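Local coordinates for protein SVS_variant_AS1 (Streptomyces sp. CWA1, PDB 6TJA) that probably acts as a spiroviolene synthase, a class I terpene cyclase that turns a linear isoprenoid diphosphate into a polycyclic diterpene, at residues A[27-32]-A[53-58]; A[211-216]-A[289-294]; A[248-253]-A[263-268]. One frame throughout, in Å; residues are numbered along the deposited sequence.

Interaction 1: A[27-32]-A[53-58]; sequences EVEKRA and ATHSAD
A57 packs against E29 in a close, partly buried helix-to-helix contact near the N-terminal end of the fold. Helix 25-38 supplies E29, and A57 sits in the first turn of helix 56-61. The CA atoms of E29 and A57 are 5.2 Å apart, so the two backbones nearly touch. The methyl of A57 makes this possible. A57 CB lies 3.7 Å from E29 CA and 3.8 Å from E29 CB. V28 adds a looser apolar touch, with V28 CG1 4.4 Å from A57 CB.

The E29 side chain leaves with CG anti to the backbone N (chi1 -166°) and then runs extended. This carries its carboxylate past A57 toward H55. E29 OE2 comes to the edge of the imidazole, near the ring plane, and stops 3.8 Å from H55 ND1. The carboxylate is turned 80° from the ring, and no hydrogen bond forms. H55 holds the N-cap position of helix 56-61, and its positive phi marks the turn of the chain into that helix.

Helix 70-91 lies next to the contact, where S56 packs on V80 and F84. W308 donates a hydrogen bond to T54 O. The chemistry is mostly close van der Waals contact. The E29 and H55 pair adds at most a long-range electrostatic attraction, which would depend on the imidazole being protonated.

Interaction 2: A[211-216]-A[289-294]; sequences PAVRAL and AELSTY
The flat group here is the Y294 ring, which V213 of the other helix meets obliquely at one carbon. V213 CG1 lies 3.9 Å from Y294 CE2, and its approach is neither a stack nor a plain edge contact. Around the same side chain are L195, M208 and V203. A bound PEG fragment lies about 4 Å from the side chain of Y294 and probably comes from the crystallisation liquor. The contact joins helix 211-231 to helix 289-309 in the all-alpha fold of class I terpene synthases. The far end of helix 211-231 carries the start of an NDxxSxxxE sequence, which in this family probably helps to bind the metal ions.

All three touching residues are buried, and the contact is purely apolar. V213 serves both partners with its two methyls. CG1 is anti to the backbone N (chi1 173°) and reaches both Y294 and L291. V213 CG2, anti to the carbonyl carbon, lies 3.7 Å from L291 CD1, the closest approach across the pair. L291 CD1 therefore touches both methyls of V213, with V213 CG1 4.0 Å away. The backbones stay well apart, with 8.8 Å between the CA atoms of V213 and L291, so side chains fill the space between them.

The tyrosine hydroxyl has its polar partner outside the contact, in a hydrogen bond to T217, whose hydroxyl also bonds V213 O. On helix 289-309, A289 O accepts both T293 N at 3.1 Å and T293 OG1 at 2.9 Å, from opposite faces of its carbonyl plane.

Interaction 3: A[248-253]-A[263-268]; sequences SVLMHH and EEATKL
The backbones of 248-253 and 263-268 come closest at L250 and E264, whose CA atoms are 7.9 Å apart, and a short turn joins their two helices. L250 spans the gap. Its CG is anti to the carbonyl carbon (chi1 -62°), and CD1 reaches the facing helix. There L250 CD1 lies 3.9 Å from E264 CG and 3.9 Å from the backbone N of A265. The A265 methyl is slightly farther, with A265 CB 4.1 Å from L250 CD1. The second branch, L250 CD2, is 4.2 Å from E264 CG.

E264 takes part through its aliphatic stem, not its charge. The side chains of L250 and E264 cross at about a right angle. A bend at chi2 (58°) turns the glutamate after CG, and its OE2 makes only a long, weak ion pair with R254. No hydrogen bond links the two segments; the contact rests on van der Waals packing of the leucine methyls.

The contact lies where the consecutive helices 246-254 and 258-283 cross. The same pairing is extended by M251 on L258 and A261, and by A265 on I246 and Y247. L268 also packs on L344 from a loop, and the surrounding fold has helices but no strands.

Interactions 2 and 3 pair helix with helix; interaction 1 sets a helix against the start of another and the residue at its N-cap. None has a hydrogen bond across its segments. Interactions 2 and 3 are buried and apolar, while interaction 1 is only partly buried and brings a carboxylate near an imidazole. Interaction 1 has the closest backbones, with A57 CB resting on E29 CA. Interactions 1 and 3 lie on opposite sides of the chain's centre, with centres about 34 Å apart. Interaction 3 is nested inside the chain loop closed by interaction 2. Their helices follow one another in sequence: 211-231 then 246-254, and 258-283 then 289-309. Interaction 3 is local, its segments 10 residues apart; those of interaction 2 are 73 apart.

Interaction 1: A[27-32]-A[53-58]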
loop_
_atom_site.group_PDB
_atom_site.type_symbol
_atom_site.label_atom_id
_atom_site.label_comp_id
_atom_site.label_asym_id
_atom_site.label_seq_id
_atom_site.Cartn_x
_atom_site.Cartn_y
_atom_site.Cartn_z
ATOM N N GLU A 27 -14.371 -24.911 17.459
ATOM C CA GLU A 27 -14.061 -24.132 18.684
ATOM C C GLU A 27 -13.786 -22.675 18.277
ATOM O O GLU A 27 -14.249 -21.760 18.987
ATOM C CB GLU A 27 -12.864 -24.724 19.433
ATOM C CG GLU A 27 -13.151 -26.050 20.140
ATOM C CD GLU A 27 -13.168 -27.311 19.285
ATOM O OE1 GLU A 27 -12.851 -27.229 18.077
ATOM O OE2 GLU A 27 -13.511 -28.388 19.830
ATOM N N VAL A 28 -13.046 -22.461 17.185
ATOM C CA VAL A 28 -12.691 -21.091 16.719
ATOM C C VAL A 28 -13.950 -20.417 16.174
ATOM O O VAL A 28 -14.155 -19.270 16.493
ATOM C CB VAL A 28 -11.532 -21.107 15.704
ATOM C CG1 VAL A 28 -11.421 -19.795 14.951
ATOM C CG2 VAL A 28 -10.243 -21.415 16.435
ATOM N N GLU A 29 -14.781 -21.116 15.413
ATOM C CA GLU A 29 -16.030 -20.532 14.858
ATOM C C GLU A 29 -16.931 -20.030 16.001
ATOM O O GLU A 29 -17.609 -18.996 15.825
ATOM C CB GLU A 29 -16.751 -21.550 13.981
ATOM C CG GLU A 29 -17.834 -20.923 13.123
ATOM C CD GLU A 29 -18.841 -21.884 12.513
ATOM O OE1 GLU A 29 -18.515 -23.098 12.385
ATOM O OE2 GLU A 29 -19.958 -21.412 12.166
ATOM N N LYS A 30 -16.967 -20.729 17.135
ATOM C CA LYS A 30 -17.875 -20.374 18.254
ATOM C C LYS A 30 -17.414 -19.012 18.776
ATOM O O LYS A 30 -18.230 -18.095 18.854
ATOM C CB LYS A 30 -17.831 -21.427 19.366
ATOM C CG LYS A 30 -19.182 -21.944 19.824
ATOM C CD LYS A 30 -19.256 -22.253 21.311
ATOM C CE LYS A 30 -20.663 -22.633 21.737
ATOM N NZ LYS A 30 -20.687 -23.290 23.066
ATOM N N ARG A 31 -16.124 -18.888 19.073
ATOM C CA ARG A 31 -15.514 -17.617 19.539
ATOM C C ARG A 31 -15.754 -16.522 18.496
ATOM O O ARG A 31 -16.047 -15.378 18.907
ATOM C CB ARG A 31 -14.044 -17.859 19.873
ATOM C CG ARG A 31 -13.867 -18.854 21.014
ATOM C CD ARG A 31 -12.412 -19.221 21.205
ATOM N NE ARG A 31 -11.603 -18.070 21.575
ATOM C CZ ARG A 31 -10.271 -18.061 21.621
ATOM N NH1 ARG A 31 -9.562 -19.127 21.276
ATOM N NH2 ARG A 31 -9.645 -16.971 22.010
ATOM N N ALA A 32 -15.676 -16.857 17.197
ATOM C CA ALA A 32 -15.846 -15.895 16.080
ATOM C C ALA A 32 -17.284 -15.364 16.089
ATOM O O ALA A 32 -17.474 -14.145 15.991
ATOM C CB ALA A 32 -15.485 -16.537 14.763
ATOM N N ALA A 53 -23.091 -16.570 8.418
ATOM C CA ALA A 53 -23.381 -17.503 7.311
ATOM C C ALA A 53 -22.277 -17.472 6.244
ATOM O O ALA A 53 -22.281 -18.362 5.378
ATOM C CB ALA A 53 -24.739 -17.169 6.702
ATOM N N THR A 54 -21.355 -16.499 6.248
ATOM C CA THR A 54 -20.136 -16.609 5.392
ATOM C C THR A 54 -19.325 -17.852 5.798
ATOM O O THR A 54 -18.673 -18.392 4.907
ATOM C CB THR A 54 -19.224 -15.376 5.429
ATOM O OG1 THR A 54 -18.716 -15.196 6.757
ATOM C CG2 THR A 54 -19.930 -14.135 4.920
ATOM N N HIS A 55 -19.403 -18.296 7.061
ATOM C CA HIS A 55 -18.551 -19.352 7.669
ATOM C C HIS A 55 -17.092 -19.009 7.392
ATOM O O HIS A 55 -16.391 -19.822 6.778
ATOM C CB HIS A 55 -18.863 -20.750 7.121
ATOM C CG HIS A 55 -20.278 -21.162 7.293
ATOM N ND1 HIS A 55 -20.754 -21.659 8.487
ATOM C CD2 HIS A 55 -21.321 -21.124 6.437
ATOM C CE1 HIS A 55 -22.033 -21.928 8.363
ATOM N NE2 HIS A 55 -22.407 -21.604 7.111
ATOM N N SER A 56 -16.656 -17.821 7.792
ATOM C CA SER A 56 -15.287 -17.371 7.479
ATOM C C SER A 56 -14.278 -18.157 8.324
ATOM O O SER A 56 -13.129 -18.266 7.897
ATOM C CB SER A 56 -15.180 -15.898 7.613
ATOM O OG SER A 56 -16.003 -15.288 6.626
ATOM N N ALA A 57 -14.679 -18.741 9.453
ATOM C CA ALA A 57 -13.766 -19.548 10.300
ATOM C C ALA A 57 -13.477 -20.867 9.580
ATOM O O ALA A 57 -12.325 -21.254 9.501
ATOM C CB ALA A 57 -14.350 -19.756 11.670
ATOM N N ASP A 58 -14.476 -21.444 8.934
ATOM C CA ASP A 58 -14.302 -22.631 8.060
ATOM C C ASP A 58 -13.315 -22.259 6.944
ATOM O O ASP A 58 -12.388 -23.036 6.651
ATOM C CB ASP A 58 -15.652 -23.108 7.499
ATOM C CG ASP A 58 -15.614 -24.484 6.846
ATOM O OD1 ASP A 58 -15.749 -25.492 7.604
ATOM O OD2 ASP A 58 -15.441 -24.547 5.599
#

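Interaction 2: A[211-216]-A[289-294]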
loop_
_atom_site.group_PDB
_atom_site.type_symbol
_atom_site.label_atom_id
_atom_site.label_comp_id
_atom_site.label_asym_id
_atom_site.label_seq_id
_atom_site.Cartn_x
_atom_site.Cartn_y
_atom_site.Cartn_z
ATOM N N PRO A 211 11.537 -12.220 -5.840
ATOM C CA PRO A 211 10.606 -12.139 -6.964
ATOM C C PRO A 211 9.803 -13.446 -7.160
ATOM O O PRO A 211 8.604 -13.358 -7.352
ATOM C CB PRO A 211 11.571 -11.753 -8.107
ATOM C CG PRO A 211 12.539 -10.811 -7.435
ATOM C CD PRO A 211 12.821 -11.539 -6.127
ATOM N N ALA A 212 10.436 -14.613 -6.995
ATOM C CA ALA A 212 9.817 -15.934 -7.227
ATOM C C ALA A 212 8.649 -16.149 -6.272
ATOM O O ALA A 212 7.629 -16.628 -6.702
ATOM C CB ALA A 212 10.846 -17.011 -7.092
ATOM N N VAL A 213 8.820 -15.766 -5.013
ATOM C CA VAL A 213 7.821 -15.932 -3.928
ATOM C C VAL A 213 6.716 -14.884 -4.100
ATOM O O VAL A 213 5.539 -15.198 -3.859
ATOM C CB VAL A 213 8.498 -15.808 -2.556
ATOM C CG1 VAL A 213 7.476 -15.795 -1.431
ATOM C CG2 VAL A 213 9.498 -16.923 -2.360
ATOM N N ARG A 214 7.088 -13.661 -4.460
ATOM C CA ARG A 214 6.110 -12.622 -4.825
ATOM C C ARG A 214 5.219 -13.158 -5.958
ATOM O O ARG A 214 3.970 -13.005 -5.895
ATOM C CB ARG A 214 6.907 -11.366 -5.180
ATOM C CG ARG A 214 6.058 -10.119 -5.289
ATOM C CD ARG A 214 5.472 -9.763 -3.931
ATOM N NE ARG A 214 4.203 -9.241 -4.268
ATOM C CZ ARG A 214 3.075 -9.497 -3.662
ATOM N NH1 ARG A 214 3.042 -10.262 -2.586
ATOM N NH2 ARG A 214 1.991 -8.910 -4.136
ATOM N N ALA A 215 5.804 -13.744 -6.996
ATOM C CA ALA A 215 5.031 -14.259 -8.155
ATOM C C ALA A 215 4.149 -15.436 -7.723
ATOM O O ALA A 215 2.998 -15.520 -8.179
ATOM C CB ALA A 215 5.929 -14.637 -9.286
ATOM N N LEU A 216 4.633 -16.308 -6.853
ATOM C CA LEU A 216 3.810 -17.461 -6.378
ATOM C C LEU A 216 2.633 -16.892 -5.599
ATOM O O LEU A 216 1.550 -17.425 -5.715
ATOM C CB LEU A 216 4.650 -18.389 -5.478
ATOM C CG LEU A 216 5.607 -19.314 -6.219
ATOM C CD1 LEU A 216 6.566 -20.004 -5.243
ATOM C CD2 LEU A 216 4.847 -20.364 -7.027
ATOM N N ALA A 289 12.322 -23.563 6.462
ATOM C CA ALA A 289 11.149 -24.123 7.178
ATOM C C ALA A 289 9.972 -23.119 7.168
ATOM O O ALA A 289 8.812 -23.531 6.961
ATOM C CB ALA A 289 11.566 -24.503 8.593
ATOM N N GLU A 290 10.243 -21.847 7.433
ATOM C CA GLU A 290 9.204 -20.786 7.484
ATOM C C GLU A 290 8.653 -20.540 6.074
ATOM O O GLU A 290 7.412 -20.482 5.937
ATOM C CB GLU A 290 9.773 -19.528 8.129
ATOM C CG GLU A 290 10.214 -19.736 9.577
ATOM C CD GLU A 290 11.678 -20.095 9.779
ATOM O OE1 GLU A 290 12.430 -20.164 8.770
ATOM O OE2 GLU A 290 12.067 -20.311 10.948
ATOM N N LEU A 291 9.510 -20.469 5.050
ATOM C CA LEU A 291 9.050 -20.190 3.656
ATOM C C LEU A 291 8.268 -21.406 3.179
ATOM O O LEU A 291 7.240 -21.209 2.515
ATOM C CB LEU A 291 10.223 -19.884 2.725
ATOM C CG LEU A 291 9.909 -19.757 1.226
ATOM C CD1 LEU A 291 8.940 -18.623 0.928
ATOM C CD2 LEU A 291 11.194 -19.559 0.432
ATOM N N SER A 292 8.714 -22.611 3.550
ATOM C CA SER A 292 8.019 -23.873 3.209
ATOM C C SER A 292 6.593 -23.834 3.748
ATOM O O SER A 292 5.696 -24.136 2.992
ATOM C CB SER A 292 8.762 -25.090 3.712
ATOM O OG SER A 292 10.030 -25.154 3.087
ATOM N N THR A 293 6.423 -23.459 5.011
ATOM C CA THR A 293 5.109 -23.352 5.684
ATOM C C THR A 293 4.218 -22.362 4.916
ATOM O O THR A 293 3.053 -22.700 4.624
ATOM C CB THR A 293 5.344 -22.959 7.140
ATOM O OG1 THR A 293 6.094 -24.020 7.731
ATOM C CG2 THR A 293 4.053 -22.736 7.879
ATOM N N TYR A 294 4.728 -21.157 4.667
ATOM C CA TYR A 294 4.068 -20.097 3.858
ATOM C C TYR A 294 3.607 -20.714 2.524
ATOM O O TYR A 294 2.408 -20.645 2.241
ATOM C CB TYR A 294 5.004 -18.898 3.648
ATOM C CG TYR A 294 4.406 -17.823 2.778
ATOM C CD1 TYR A 294 3.318 -17.090 3.208
ATOM C CD2 TYR A 294 4.889 -17.579 1.510
ATOM C CE1 TYR A 294 2.733 -16.129 2.402
ATOM C CE2 TYR A 294 4.350 -16.593 0.707
ATOM C CZ TYR A 294 3.253 -15.881 1.142
ATOM O OH TYR A 294 2.697 -14.926 0.342
#

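Interaction 3: A[248-253]-A[263-268]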
loop_
_atom_site.group_PDB
_atom_site.type_symbol
_atom_site.label_atom_id
_atom_site.label_comp_id
_atom_site.label_asym_id
_atom_site.label_seq_id
_atom_site.Cartn_x
_atom_site.Cartn_y
_atom_site.Cartn_z
ATOM N N SER A 248 -17.779 -10.929 -18.032
ATOM C CA SER A 248 -18.247 -9.678 -18.691
ATOM C C SER A 248 -17.086 -9.076 -19.480
ATOM O O SER A 248 -17.357 -8.473 -20.519
ATOM C CB SER A 248 -18.798 -8.648 -17.726
ATOM O OG SER A 248 -19.714 -9.207 -16.802
ATOM N N VAL A 249 -15.848 -9.207 -18.977
ATOM C CA VAL A 249 -14.653 -8.611 -19.634
ATOM C C VAL A 249 -14.434 -9.311 -20.980
ATOM O O VAL A 249 -14.262 -8.602 -21.979
ATOM C CB VAL A 249 -13.387 -8.652 -18.750
ATOM C CG1 VAL A 249 -12.145 -8.328 -19.569
ATOM C CG2 VAL A 249 -13.473 -7.729 -17.539
ATOM N N LEU A 250 -14.425 -10.642 -21.012
ATOM C CA LEU A 250 -14.207 -11.414 -22.264
ATOM C C LEU A 250 -15.390 -11.214 -23.225
ATOM O O LEU A 250 -15.138 -11.069 -24.444
ATOM C CB LEU A 250 -13.991 -12.889 -21.939
ATOM C CG LEU A 250 -12.758 -13.178 -21.083
ATOM C CD1 LEU A 250 -12.777 -14.615 -20.614
ATOM C CD2 LEU A 250 -11.468 -12.898 -21.841
ATOM N N MET A 251 -16.626 -11.190 -22.729
ATOM C CA MET A 251 -17.824 -10.949 -23.580
ATOM C C MET A 251 -17.703 -9.588 -24.267
ATOM O O MET A 251 -17.876 -9.552 -25.499
ATOM C CB MET A 251 -19.130 -11.022 -22.786
ATOM C CG MET A 251 -19.431 -12.439 -22.362
ATOM S SD MET A 251 -20.877 -12.578 -21.332
ATOM C CE MET A 251 -22.143 -12.009 -22.468
ATOM N N HIS A 252 -17.355 -8.535 -23.523
ATOM C CA HIS A 252 -17.229 -7.155 -24.057
ATOM C C HIS A 252 -16.018 -7.049 -24.992
ATOM O O HIS A 252 -16.193 -6.516 -26.098
ATOM C CB HIS A 252 -17.178 -6.141 -22.911
ATOM C CG HIS A 252 -17.191 -4.720 -23.372
ATOM N ND1 HIS A 252 -16.032 -4.030 -23.691
ATOM C CD2 HIS A 252 -18.205 -3.862 -23.575
ATOM C CE1 HIS A 252 -16.338 -2.807 -24.066
ATOM N NE2 HIS A 252 -17.656 -2.685 -24.016
ATOM N N HIS A 253 -14.823 -7.513 -24.587
ATOM C CA HIS A 253 -13.562 -7.180 -25.310
ATOM C C HIS A 253 -13.271 -8.177 -26.451
ATOM O O HIS A 253 -12.607 -7.761 -27.409
ATOM C CB HIS A 253 -12.397 -6.976 -24.339
ATOM C CG HIS A 253 -12.527 -5.703 -23.573
ATOM N ND1 HIS A 253 -12.244 -4.468 -24.133
ATOM C CD2 HIS A 253 -12.945 -5.460 -22.303
ATOM C CE1 HIS A 253 -12.452 -3.511 -23.243
ATOM N NE2 HIS A 253 -12.899 -4.096 -22.100
ATOM N N GLU A 263 -15.603 -20.776 -20.958
ATOM C CA GLU A 263 -14.546 -21.697 -21.451
ATOM C C GLU A 263 -13.199 -20.967 -21.537
ATOM O O GLU A 263 -12.204 -21.541 -21.093
ATOM C CB GLU A 263 -14.968 -22.287 -22.791
ATOM C CG GLU A 263 -16.035 -23.354 -22.599
ATOM C CD GLU A 263 -16.546 -24.005 -23.868
ATOM O OE1 GLU A 263 -15.741 -24.108 -24.838
ATOM O OE2 GLU A 263 -17.746 -24.408 -23.889
ATOM N N GLU A 264 -13.159 -19.778 -22.139
ATOM C CA GLU A 264 -11.930 -18.959 -22.192
ATOM C C GLU A 264 -11.429 -18.702 -20.762
ATOM O O GLU A 264 -10.209 -18.814 -20.513
ATOM C CB GLU A 264 -12.178 -17.657 -22.951
ATOM C CG GLU A 264 -10.903 -16.839 -23.150
ATOM C CD GLU A 264 -9.777 -17.557 -23.895
ATOM O OE1 GLU A 264 -10.059 -18.588 -24.554
ATOM O OE2 GLU A 264 -8.618 -17.078 -23.829
ATOM N N ALA A 265 -12.320 -18.371 -19.841
ATOM C CA ALA A 265 -11.932 -18.011 -18.459
ATOM C C ALA A 265 -11.276 -19.216 -17.779
ATOM O O ALA A 265 -10.265 -19.013 -17.065
ATOM C CB ALA A 265 -13.112 -17.503 -17.672
ATOM N N THR A 266 -11.833 -20.419 -17.960
ATOM C CA THR A 266 -11.335 -21.642 -17.289
ATOM C C THR A 266 -9.930 -21.913 -17.825
ATOM O O THR A 266 -9.025 -22.298 -17.015
ATOM C CB THR A 266 -12.319 -22.807 -17.471
ATOM O OG1 THR A 266 -13.505 -22.314 -16.855
ATOM C CG2 THR A 266 -11.851 -24.111 -16.844
ATOM N N LYS A 267 -9.760 -21.688 -19.113
ATOM C CA LYS A 267 -8.509 -21.868 -19.777
ATOM C C LYS A 267 -7.410 -20.987 -19.211
ATOM O O LYS A 267 -6.401 -21.456 -18.818
ATOM C CB LYS A 267 -8.658 -21.663 -21.260
ATOM C CG LYS A 267 -9.093 -22.891 -22.000
ATOM C CD LYS A 267 -9.158 -22.616 -23.476
ATOM C CE LYS A 267 -10.264 -23.377 -24.129
ATOM N NZ LYS A 267 -9.760 -24.101 -25.302
ATOM N N LEU A 268 -7.639 -19.703 -19.156
ATOM C CA LEU A 268 -6.630 -18.835 -18.650
ATOM C C LEU A 268 -6.329 -19.017 -17.151
ATOM O O LEU A 268 -5.229 -18.887 -16.753
ATOM C CB LEU A 268 -6.865 -17.401 -19.077
ATOM C CG LEU A 268 -8.079 -16.688 -18.582
ATOM C CD1 LEU A 268 -7.858 -16.232 -17.170
ATOM C CD2 LEU A 268 -8.395 -15.539 -19.495
#